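Local structure of neurotoxin (Clostridium botulinum, 2QN0) at residues I191-S203 and S217-L231. The protein is the zinc-dependent light chain protease of botulinum neurotoxin type C1, which probably cleaves SNARE proteins of the neuronal secretory machinery. Sequence-based numbering, arbitrary orientation.
Sequences IISISPRFMLTYS and SEFCMDPILILMHEL. With ZN (zinc ion), chain B.
Ile192 and Ile194 lie against helix 223-238 with their methyl ends. Ile192 splits its branches: CG2 meets Glu230 CB at 3.7 Å, and CD1 touches Leu231 CD2 at 3.7 Å, these two side chains crossing at about a right angle. Ile194, its CG1 anti to the backbone N (chi1 -175°), reaches out straight and sets CD1 3.7 Å from Ile226 CG2. Branched aliphatic chains suit this buried seam. Prolines continue it, Pro196 CB lying 3.9 Å from Pro223 CB. The rigid ring of Pro223 suits a helix's first turn, which needs no backbone N-H. Met199 CG lies anti to its carbonyl carbon (chi1 -55°), and the chain runs on extended to SD, 3.7 Å from Pro223 CG.

Farther on, Tyr202 and Phe219 form an antiparallel hydrogen-bonded pair, Phe219 N to Tyr202 O at 2.8 Å. The Tyr202 ring folds back over the partner strand, Phe219 O above one face. Asp222 N-caps the helix, OD1 accepting from Ile224 N.

Further along the helix, His229 NE2 binds zinc with His233 and Glu269. Glu230 OE2 lies 2.6 Å from the zinc-bound water; a hydrogen bond from OE1 to Thr170 OG1 helps position the carboxylate. Strand 190-193 thus backs the HExxH helix, the hallmark of a zincin-type metalloprotease active site.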
ATOM      1  N   ILE A 191       5.399   1.688   4.282  1.00 14.33           N
ATOM      2  CA  ILE A 191       4.903   0.646   5.171  1.00 14.73           C
ATOM      3  C   ILE A 191       3.390   0.719   5.049  1.00 14.25           C
ATOM      4  O   ILE A 191       2.793   1.783   5.236  1.00 14.84           O
ATOM      5  CB  ILE A 191       5.308   0.865   6.646  1.00 15.01           C
ATOM      6  CG1 ILE A 191       6.808   0.593   6.815  1.00 17.81           C
ATOM      7  CG2 ILE A 191       4.488  -0.064   7.552  1.00 17.51           C
ATOM      8  CD1 ILE A 191       7.310   0.706   8.248  1.00 18.97           C
ATOM      9  N   ILE A 192       2.781  -0.405   4.693  1.00 14.12           N
ATOM     10  CA  ILE A 192       1.335  -0.500   4.545  1.00 13.22           C
ATOM     11  C   ILE A 192       0.802  -1.333   5.708  1.00 15.06           C
ATOM     12  O   ILE A 192       1.168  -2.498   5.845  1.00 17.45           O
ATOM     13  CB  ILE A 192       0.954  -1.216   3.224  1.00 14.00           C
ATOM     14  CG1 ILE A 192       1.391  -0.373   2.020  1.00 13.91           C
ATOM     15  CG2 ILE A 192      -0.554  -1.476   3.184  1.00 14.88           C
ATOM     16  CD1 ILE A 192       1.142  -1.050   0.670  1.00 13.18           C
ATOM     17  N   SER A 193      -0.044  -0.736   6.545  1.00 14.04           N
ATOM     18  CA  SER A 193      -0.630  -1.440   7.694  1.00 15.32           C
ATOM     19  C   SER A 193      -2.076  -1.726   7.315  1.00 17.06           C
ATOM     20  O   SER A 193      -2.863  -0.804   7.071  1.00 15.51           O
ATOM     21  CB  SER A 193      -0.543  -0.567   8.942  1.00 15.79           C
ATOM     22  OG  SER A 193       0.813  -0.256   9.215  1.00 18.78           O
ATOM     23  N   ILE A 194      -2.439  -3.004   7.300  1.00 15.50           N
ATOM     24  CA  ILE A 194      -3.759  -3.372   6.820  1.00 15.56           C
ATOM     25  C   ILE A 194      -4.176  -4.801   7.167  1.00 16.61           C
ATOM     26  O   ILE A 194      -3.348  -5.631   7.542  1.00 17.75           O
ATOM     27  CB  ILE A 194      -3.725  -3.260   5.279  1.00 16.36           C
ATOM     28  CG1 ILE A 194      -5.094  -3.509   4.655  1.00 17.36           C
ATOM     29  CG2 ILE A 194      -2.713  -4.275   4.735  1.00 16.30           C
ATOM     30  CD1 ILE A 194      -5.085  -3.339   3.141  1.00 17.49           C
ATOM     31  N   SER A 195      -5.474  -5.060   7.041  1.00 15.93           N
ATOM     32  CA  SER A 195      -6.034  -6.396   7.215  1.00 17.85           C
ATOM     33  C   SER A 195      -7.195  -6.437   6.231  1.00 17.98           C
ATOM     34  O   SER A 195      -8.322  -6.084   6.571  1.00 18.29           O
ATOM     35  CB  SER A 195      -6.549  -6.645   8.626  1.00 20.66           C
ATOM     36  OG  SER A 195      -7.003  -7.989   8.708  1.00 20.37           O
ATOM     37  N   PRO A 196      -6.926  -6.865   4.990  1.00 18.96           N
ATOM     38  CA  PRO A 196      -7.935  -6.948   3.932  1.00 18.56           C
ATOM     39  C   PRO A 196      -9.195  -7.756   4.222  1.00 20.45           C
ATOM     40  O   PRO A 196     -10.231  -7.491   3.615  1.00 19.72           O
ATOM     41  CB  PRO A 196      -7.153  -7.510   2.746  1.00 18.90           C
ATOM     42  CG  PRO A 196      -5.760  -7.018   2.989  1.00 19.39           C
ATOM     43  CD  PRO A 196      -5.599  -7.247   4.473  1.00 20.27           C
ATOM     44  N   ARG A 197      -9.133  -8.729   5.134  1.00 19.98           N
ATOM     45  CA  ARG A 197     -10.334  -9.522   5.398  1.00 21.31           C
ATOM     46  C   ARG A 197     -11.422  -8.739   6.125  1.00 20.99           C
ATOM     47  O   ARG A 197     -12.557  -9.198   6.224  1.00 22.16           O
ATOM     48  CB  ARG A 197     -10.009 -10.820   6.159  1.00 20.62           C
ATOM     49  CG  ARG A 197      -9.843 -10.717   7.659  1.00 23.22           C
ATOM     50  CD  ARG A 197      -9.806 -12.134   8.250  1.00 24.66           C
ATOM     51  NE  ARG A 197      -9.492 -12.159   9.678  1.00 27.63           N
ATOM     52  CZ  ARG A 197     -10.355 -11.867  10.647  1.00 28.71           C
ATOM     53  NH1 ARG A 197     -11.599 -11.526  10.352  1.00 26.60           N
ATOM     54  NH2 ARG A 197      -9.969 -11.915  11.915  1.00 29.45           N
ATOM     55  N   PHE A 198     -11.077  -7.565   6.646  1.00 19.35           N
ATOM     56  CA  PHE A 198     -12.070  -6.714   7.304  1.00 19.41           C
ATOM     57  C   PHE A 198     -12.550  -5.806   6.178  1.00 19.61           C
ATOM     58  O   PHE A 198     -11.895  -4.817   5.840  1.00 19.10           O
ATOM     59  CB  PHE A 198     -11.424  -5.911   8.433  1.00 19.92           C
ATOM     60  CG  PHE A 198     -11.170  -6.722   9.673  1.00 22.06           C
ATOM     61  CD1 PHE A 198     -12.120  -6.778  10.689  1.00 24.11           C
ATOM     62  CD2 PHE A 198     -10.000  -7.459   9.812  1.00 22.53           C
ATOM     63  CE1 PHE A 198     -11.908  -7.561  11.825  1.00 24.20           C
ATOM     64  CE2 PHE A 198      -9.778  -8.246  10.944  1.00 22.44           C
ATOM     65  CZ  PHE A 198     -10.736  -8.295  11.950  1.00 23.18           C
ATOM     66  N   MET A 199     -13.694  -6.157   5.599  1.00 17.07           N
ATOM     67  CA  MET A 199     -14.233  -5.434   4.454  1.00 17.50           C
ATOM     68  C   MET A 199     -15.277  -4.354   4.693  1.00 18.25           C
ATOM     69  O   MET A 199     -16.245  -4.542   5.427  1.00 16.91           O
ATOM     70  CB  MET A 199     -14.805  -6.441   3.455  1.00 17.78           C
ATOM     71  CG  MET A 199     -13.815  -7.500   3.010  1.00 18.92           C
ATOM     72  SD  MET A 199     -14.646  -8.873   2.198  1.00 20.83           S
ATOM     73  CE  MET A 199     -14.970  -9.946   3.617  1.00 19.07           C
ATOM     74  N   LEU A 200     -15.068  -3.225   4.028  1.00 17.61           N
ATOM     75  CA  LEU A 200     -15.972  -2.089   4.091  1.00 18.72           C
ATOM     76  C   LEU A 200     -17.210  -2.462   3.274  1.00 18.19           C
ATOM     77  O   LEU A 200     -17.101  -3.162   2.263  1.00 17.33           O
ATOM     78  CB  LEU A 200     -15.254  -0.869   3.495  1.00 21.51           C
ATOM     79  CG  LEU A 200     -15.939   0.465   3.198  1.00 23.93           C
ATOM     80  CD1 LEU A 200     -14.875   1.567   3.154  1.00 21.81           C
ATOM     81  CD2 LEU A 200     -16.687   0.389   1.874  1.00 22.89           C
ATOM     82  N   THR A 201     -18.387  -2.024   3.721  1.00 16.00           N
ATOM     83  CA  THR A 201     -19.630  -2.319   3.008  1.00 15.63           C
ATOM     84  C   THR A 201     -20.274  -1.031   2.500  1.00 16.24           C
ATOM     85  O   THR A 201     -20.124   0.029   3.111  1.00 15.28           O
ATOM     86  CB  THR A 201     -20.627  -3.079   3.906  1.00 16.51           C
ATOM     87  OG1 THR A 201     -20.852  -2.339   5.111  1.00 17.31           O
ATOM     88  CG2 THR A 201     -20.072  -4.461   4.260  1.00 16.85           C
ATOM     89  N   TYR A 202     -21.003  -1.134   1.394  1.00 16.22           N
ATOM     90  CA  TYR A 202     -21.627   0.031   0.764  1.00 17.03           C
ATOM     91  C   TYR A 202     -22.820  -0.375  -0.098  1.00 18.22           C
ATOM     92  O   TYR A 202     -23.019  -1.560  -0.374  1.00 18.03           O
ATOM     93  CB  TYR A 202     -20.584   0.704  -0.130  1.00 16.53           C
ATOM     94  CG  TYR A 202     -19.985  -0.290  -1.106  1.00 15.05           C
ATOM     95  CD1 TYR A 202     -20.605  -0.559  -2.329  1.00 15.21           C
ATOM     96  CD2 TYR A 202     -18.885  -1.067  -0.743  1.00 15.55           C
ATOM     97  CE1 TYR A 202     -20.155  -1.584  -3.157  1.00 14.16           C
ATOM     98  CE2 TYR A 202     -18.427  -2.099  -1.566  1.00 15.89           C
ATOM     99  CZ  TYR A 202     -19.071  -2.354  -2.765  1.00 16.25           C
ATOM    100  OH  TYR A 202     -18.663  -3.408  -3.554  1.00 18.41           O
ATOM    101  N   SER A 203     -23.603   0.615  -0.527  1.00 17.03           N
ATOM    102  CA  SER A 203     -24.753   0.378  -1.397  1.00 17.10           C
ATOM    103  C   SER A 203     -24.646   1.262  -2.645  1.00 17.77           C
ATOM    104  O   SER A 203     -25.269   0.981  -3.670  1.00 16.81           O
ATOM    105  CB  SER A 203     -26.071   0.658  -0.663  1.00 18.03           C
ATOM    106  OG  SER A 203     -26.151   1.995  -0.205  1.00 20.93           O
ATOM    107  N   SER A 217     -29.164  -3.443  -2.497  1.00 18.16           N
ATOM    108  CA  SER A 217     -28.416  -4.366  -1.656  1.00 18.86           C
ATOM    109  C   SER A 217     -27.123  -3.742  -1.158  1.00 19.30           C
ATOM    110  O   SER A 217     -26.588  -2.814  -1.770  1.00 19.50           O
ATOM    111  CB  SER A 217     -28.043  -5.629  -2.442  1.00 19.40           C
ATOM    112  OG  SER A 217     -29.181  -6.354  -2.865  1.00 20.90           O
ATOM    113  N   GLU A 218     -26.631  -4.255  -0.036  1.00 18.47           N
ATOM    114  CA  GLU A 218     -25.356  -3.810   0.504  1.00 19.22           C
ATOM    115  C   GLU A 218     -24.355  -4.814  -0.062  1.00 20.20           C
ATOM    116  O   GLU A 218     -24.658  -6.004  -0.159  1.00 18.10           O
ATOM    117  CB  GLU A 218     -25.356  -3.880   2.028  1.00 19.69           C
ATOM    118  CG  GLU A 218     -26.083  -2.730   2.697  1.00 23.04           C
ATOM    119  CD  GLU A 218     -26.110  -2.867   4.205  1.00 24.83           C
ATOM    120  OE1 GLU A 218     -25.130  -3.391   4.771  1.00 25.98           O
ATOM    121  OE2 GLU A 218     -27.106  -2.438   4.825  1.00 27.18           O
ATOM    122  N   PHE A 219     -23.182  -4.331  -0.455  1.00 17.43           N
ATOM    123  CA  PHE A 219     -22.130  -5.177  -1.015  1.00 16.31           C
ATOM    124  C   PHE A 219     -20.875  -4.956  -0.189  1.00 16.72           C
ATOM    125  O   PHE A 219     -20.757  -3.950   0.511  1.00 16.45           O
ATOM    126  CB  PHE A 219     -21.830  -4.770  -2.464  1.00 16.64           C
ATOM    127  CG  PHE A 219     -22.878  -5.193  -3.458  1.00 15.99           C
ATOM    128  CD1 PHE A 219     -22.823  -6.450  -4.052  1.00 16.63           C
ATOM    129  CD2 PHE A 219     -23.899  -4.319  -3.828  1.00 15.91           C
ATOM    130  CE1 PHE A 219     -23.766  -6.830  -5.007  1.00 17.32           C
ATOM    131  CE2 PHE A 219     -24.846  -4.689  -4.779  1.00 17.52           C
ATOM    132  CZ  PHE A 219     -24.780  -5.948  -5.372  1.00 17.19           C
ATOM    133  N   CYS A 220     -19.936  -5.892  -0.266  1.00 16.56           N
ATOM    134  CA  CYS A 220     -18.682  -5.743   0.457  1.00 17.07           C
ATOM    135  C   CYS A 220     -17.603  -5.390  -0.563  1.00 15.40           C
ATOM    136  O   CYS A 220     -17.784  -5.596  -1.764  1.00 15.58           O
ATOM    137  CB  CYS A 220     -18.301  -7.056   1.149  1.00 17.90           C
ATOM    138  SG  CYS A 220     -17.895  -8.399  -0.010  1.00 20.90           S
ATOM    139  N   MET A 221     -16.497  -4.823  -0.096  1.00 16.20           N
ATOM    140  CA  MET A 221     -15.393  -4.528  -0.997  1.00 15.09           C
ATOM    141  C   MET A 221     -14.595  -5.824  -1.106  1.00 17.51           C
ATOM    142  O   MET A 221     -14.461  -6.554  -0.124  1.00 18.08           O
ATOM    143  CB  MET A 221     -14.475  -3.442  -0.424  1.00 17.08           C
ATOM    144  CG  MET A 221     -14.869  -2.019  -0.781  1.00 18.20           C
ATOM    145  SD  MET A 221     -13.561  -0.879  -0.291  1.00 20.35           S
ATOM    146  CE  MET A 221     -12.372  -1.170  -1.587  1.00 19.15           C
ATOM    147  N   ASP A 222     -14.087  -6.122  -2.295  1.00 16.24           N
ATOM    148  CA  ASP A 222     -13.273  -7.316  -2.465  1.00 17.32           C
ATOM    149  C   ASP A 222     -11.936  -6.985  -1.802  1.00 17.07           C
ATOM    150  O   ASP A 222     -11.358  -5.920  -2.046  1.00 16.63           O
ATOM    151  CB  ASP A 222     -13.054  -7.611  -3.952  1.00 17.83           C
ATOM    152  CG  ASP A 222     -12.298  -8.914  -4.184  1.00 17.59           C
ATOM    153  OD1 ASP A 222     -11.305  -9.160  -3.473  1.00 18.36           O
ATOM    154  OD2 ASP A 222     -12.693  -9.687  -5.083  1.00 19.73           O
ATOM    155  N   PRO A 223     -11.436  -7.880  -0.938  1.00 18.25           N
ATOM    156  CA  PRO A 223     -10.163  -7.657  -0.253  1.00 16.86           C
ATOM    157  C   PRO A 223      -9.007  -7.228  -1.157  1.00 15.48           C
ATOM    158  O   PRO A 223      -8.136  -6.472  -0.718  1.00 15.63           O
ATOM    159  CB  PRO A 223      -9.898  -9.000   0.420  1.00 17.14           C
ATOM    160  CG  PRO A 223     -11.269  -9.448   0.780  1.00 19.34           C
ATOM    161  CD  PRO A 223     -12.069  -9.127  -0.467  1.00 18.22           C
ATOM    162  N   ILE A 224      -8.973  -7.691  -2.407  1.00 14.69           N
ATOM    163  CA  ILE A 224      -7.855  -7.283  -3.251  1.00 14.84           C
ATOM    164  C   ILE A 224      -7.885  -5.792  -3.567  1.00 14.85           C
ATOM    165  O   ILE A 224      -6.833  -5.191  -3.758  1.00 14.80           O
ATOM    166  CB  ILE A 224      -7.754  -8.067  -4.594  1.00 16.31           C
ATOM    167  CG1 ILE A 224      -9.030  -7.911  -5.419  1.00 16.49           C
ATOM    168  CG2 ILE A 224      -7.410  -9.529  -4.319  1.00 17.56           C
ATOM    169  CD1 ILE A 224      -8.819  -8.197  -6.896  1.00 14.83           C
ATOM    170  N   LEU A 225      -9.072  -5.192  -3.620  1.00 14.85           N
ATOM    171  CA  LEU A 225      -9.151  -3.760  -3.915  1.00 15.38           C
ATOM    172  C   LEU A 225      -8.741  -2.932  -2.706  1.00 15.55           C
ATOM    173  O   LEU A 225      -8.182  -1.845  -2.848  1.00 14.45           O
ATOM    174  CB  LEU A 225     -10.556  -3.365  -4.381  1.00 16.12           C
ATOM    175  CG  LEU A 225     -10.953  -3.855  -5.783  1.00 17.86           C
ATOM    176  CD1 LEU A 225     -12.065  -2.971  -6.327  1.00 17.45           C
ATOM    177  CD2 LEU A 225      -9.767  -3.802  -6.726  1.00 19.55           C
ATOM    178  N   ILE A 226      -9.019  -3.447  -1.513  1.00 13.85           N
ATOM    179  CA  ILE A 226      -8.632  -2.753  -0.295  1.00 13.96           C
ATOM    180  C   ILE A 226      -7.103  -2.702  -0.278  1.00 14.80           C
ATOM    181  O   ILE A 226      -6.500  -1.668   0.023  1.00 14.56           O
ATOM    182  CB  ILE A 226      -9.141  -3.507   0.957  1.00 15.85           C
ATOM    183  CG1 ILE A 226     -10.673  -3.548   0.949  1.00 16.95           C
ATOM    184  CG2 ILE A 226      -8.631  -2.827   2.221  1.00 17.04           C
ATOM    185  CD1 ILE A 226     -11.286  -4.308   2.124  1.00 19.53           C
ATOM    186  N   LEU A 227      -6.477  -3.825  -0.622  1.00 12.89           N
ATOM    187  CA  LEU A 227      -5.022  -3.902  -0.652  1.00 11.95           C
ATOM    188  C   LEU A 227      -4.429  -3.124  -1.833  1.00 12.30           C
ATOM    189  O   LEU A 227      -3.482  -2.352  -1.660  1.00 12.96           O
ATOM    190  CB  LEU A 227      -4.575  -5.371  -0.713  1.00 14.10           C
ATOM    191  CG  LEU A 227      -3.077  -5.661  -0.868  1.00 15.54           C
ATOM    192  CD1 LEU A 227      -2.290  -4.998   0.257  1.00 16.10           C
ATOM    193  CD2 LEU A 227      -2.853  -7.177  -0.858  1.00 16.33           C
ATOM    194  N   MET A 228      -4.985  -3.317  -3.024  1.00 11.79           N
ATOM    195  CA  MET A 228      -4.477  -2.620  -4.205  1.00 13.04           C
ATOM    196  C   MET A 228      -4.579  -1.109  -4.036  1.00 12.26           C
ATOM    197  O   MET A 228      -3.737  -0.368  -4.539  1.00 12.60           O
ATOM    198  CB  MET A 228      -5.225  -3.065  -5.462  1.00 12.81           C
ATOM    199  CG  MET A 228      -4.838  -4.474  -5.917  1.00 14.57           C
ATOM    200  SD  MET A 228      -5.712  -5.026  -7.385  1.00 14.65           S
ATOM    201  CE  MET A 228      -4.656  -4.377  -8.679  1.00 14.45           C
ATOM    202  N   HIS A 229      -5.609  -0.652  -3.329  1.00 12.57           N
ATOM    203  CA  HIS A 229      -5.767   0.779  -3.082  1.00 11.84           C
ATOM    204  C   HIS A 229      -4.522   1.283  -2.349  1.00 13.14           C
ATOM    205  O   HIS A 229      -3.952   2.316  -2.717  1.00 12.76           O
ATOM    206  CB  HIS A 229      -7.016   1.045  -2.235  1.00 11.92           C
ATOM    207  CG  HIS A 229      -7.149   2.467  -1.786  1.00 13.08           C
ATOM    208  ND1 HIS A 229      -8.035   3.351  -2.365  1.00 13.23           N
ATOM    209  CD2 HIS A 229      -6.503   3.161  -0.819  1.00 14.32           C
ATOM    210  CE1 HIS A 229      -7.932   4.526  -1.771  1.00 14.36           C
ATOM    211  NE2 HIS A 229      -7.010   4.438  -0.830  1.00 13.00           N
ATOM    212  N   GLU A 230      -4.088   0.559  -1.317  1.00 12.02           N
ATOM    213  CA  GLU A 230      -2.899   0.970  -0.576  1.00 11.65           C
ATOM    214  C   GLU A 230      -1.646   0.820  -1.440  1.00 11.70           C
ATOM    215  O   GLU A 230      -0.705   1.605  -1.315  1.00 12.38           O
ATOM    216  CB  GLU A 230      -2.737   0.153   0.719  1.00 13.20           C
ATOM    217  CG  GLU A 230      -3.846   0.360   1.762  1.00 13.62           C
ATOM    218  CD  GLU A 230      -4.131   1.828   2.071  1.00 15.33           C
ATOM    219  OE1 GLU A 230      -3.174   2.616   2.250  1.00 13.94           O
ATOM    220  OE2 GLU A 230      -5.323   2.190   2.152  1.00 14.92           O
ATOM    221  N   LEU A 231      -1.624  -0.182  -2.316  1.00 11.47           N
ATOM    222  CA  LEU A 231      -0.466  -0.362  -3.193  1.00 11.32           C
ATOM    223  C   LEU A 231      -0.335   0.856  -4.115  1.00 12.57           C
ATOM    224  O   LEU A 231       0.757   1.176  -4.585  1.00 12.58           O
ATOM    225  CB  LEU A 231      -0.595  -1.649  -4.021  1.00 12.49           C
ATOM    226  CG  LEU A 231      -0.527  -2.961  -3.218  1.00 11.17           C
ATOM    227  CD1 LEU A 231      -0.651  -4.151  -4.173  1.00 13.56           C
ATOM    228  CD2 LEU A 231       0.795  -3.040  -2.450  1.00 12.65           C
TER
HETATM  229 ZN    ZN B 431      -6.023   5.691   0.533  1.00 16.27          ZN
HETATM  230  O   HOH W   1     -26.186  -1.459  -4.237  1.00 21.41           O
HETATM  231  O   HOH W   2      -5.901   4.693   2.355  1.00 15.79           O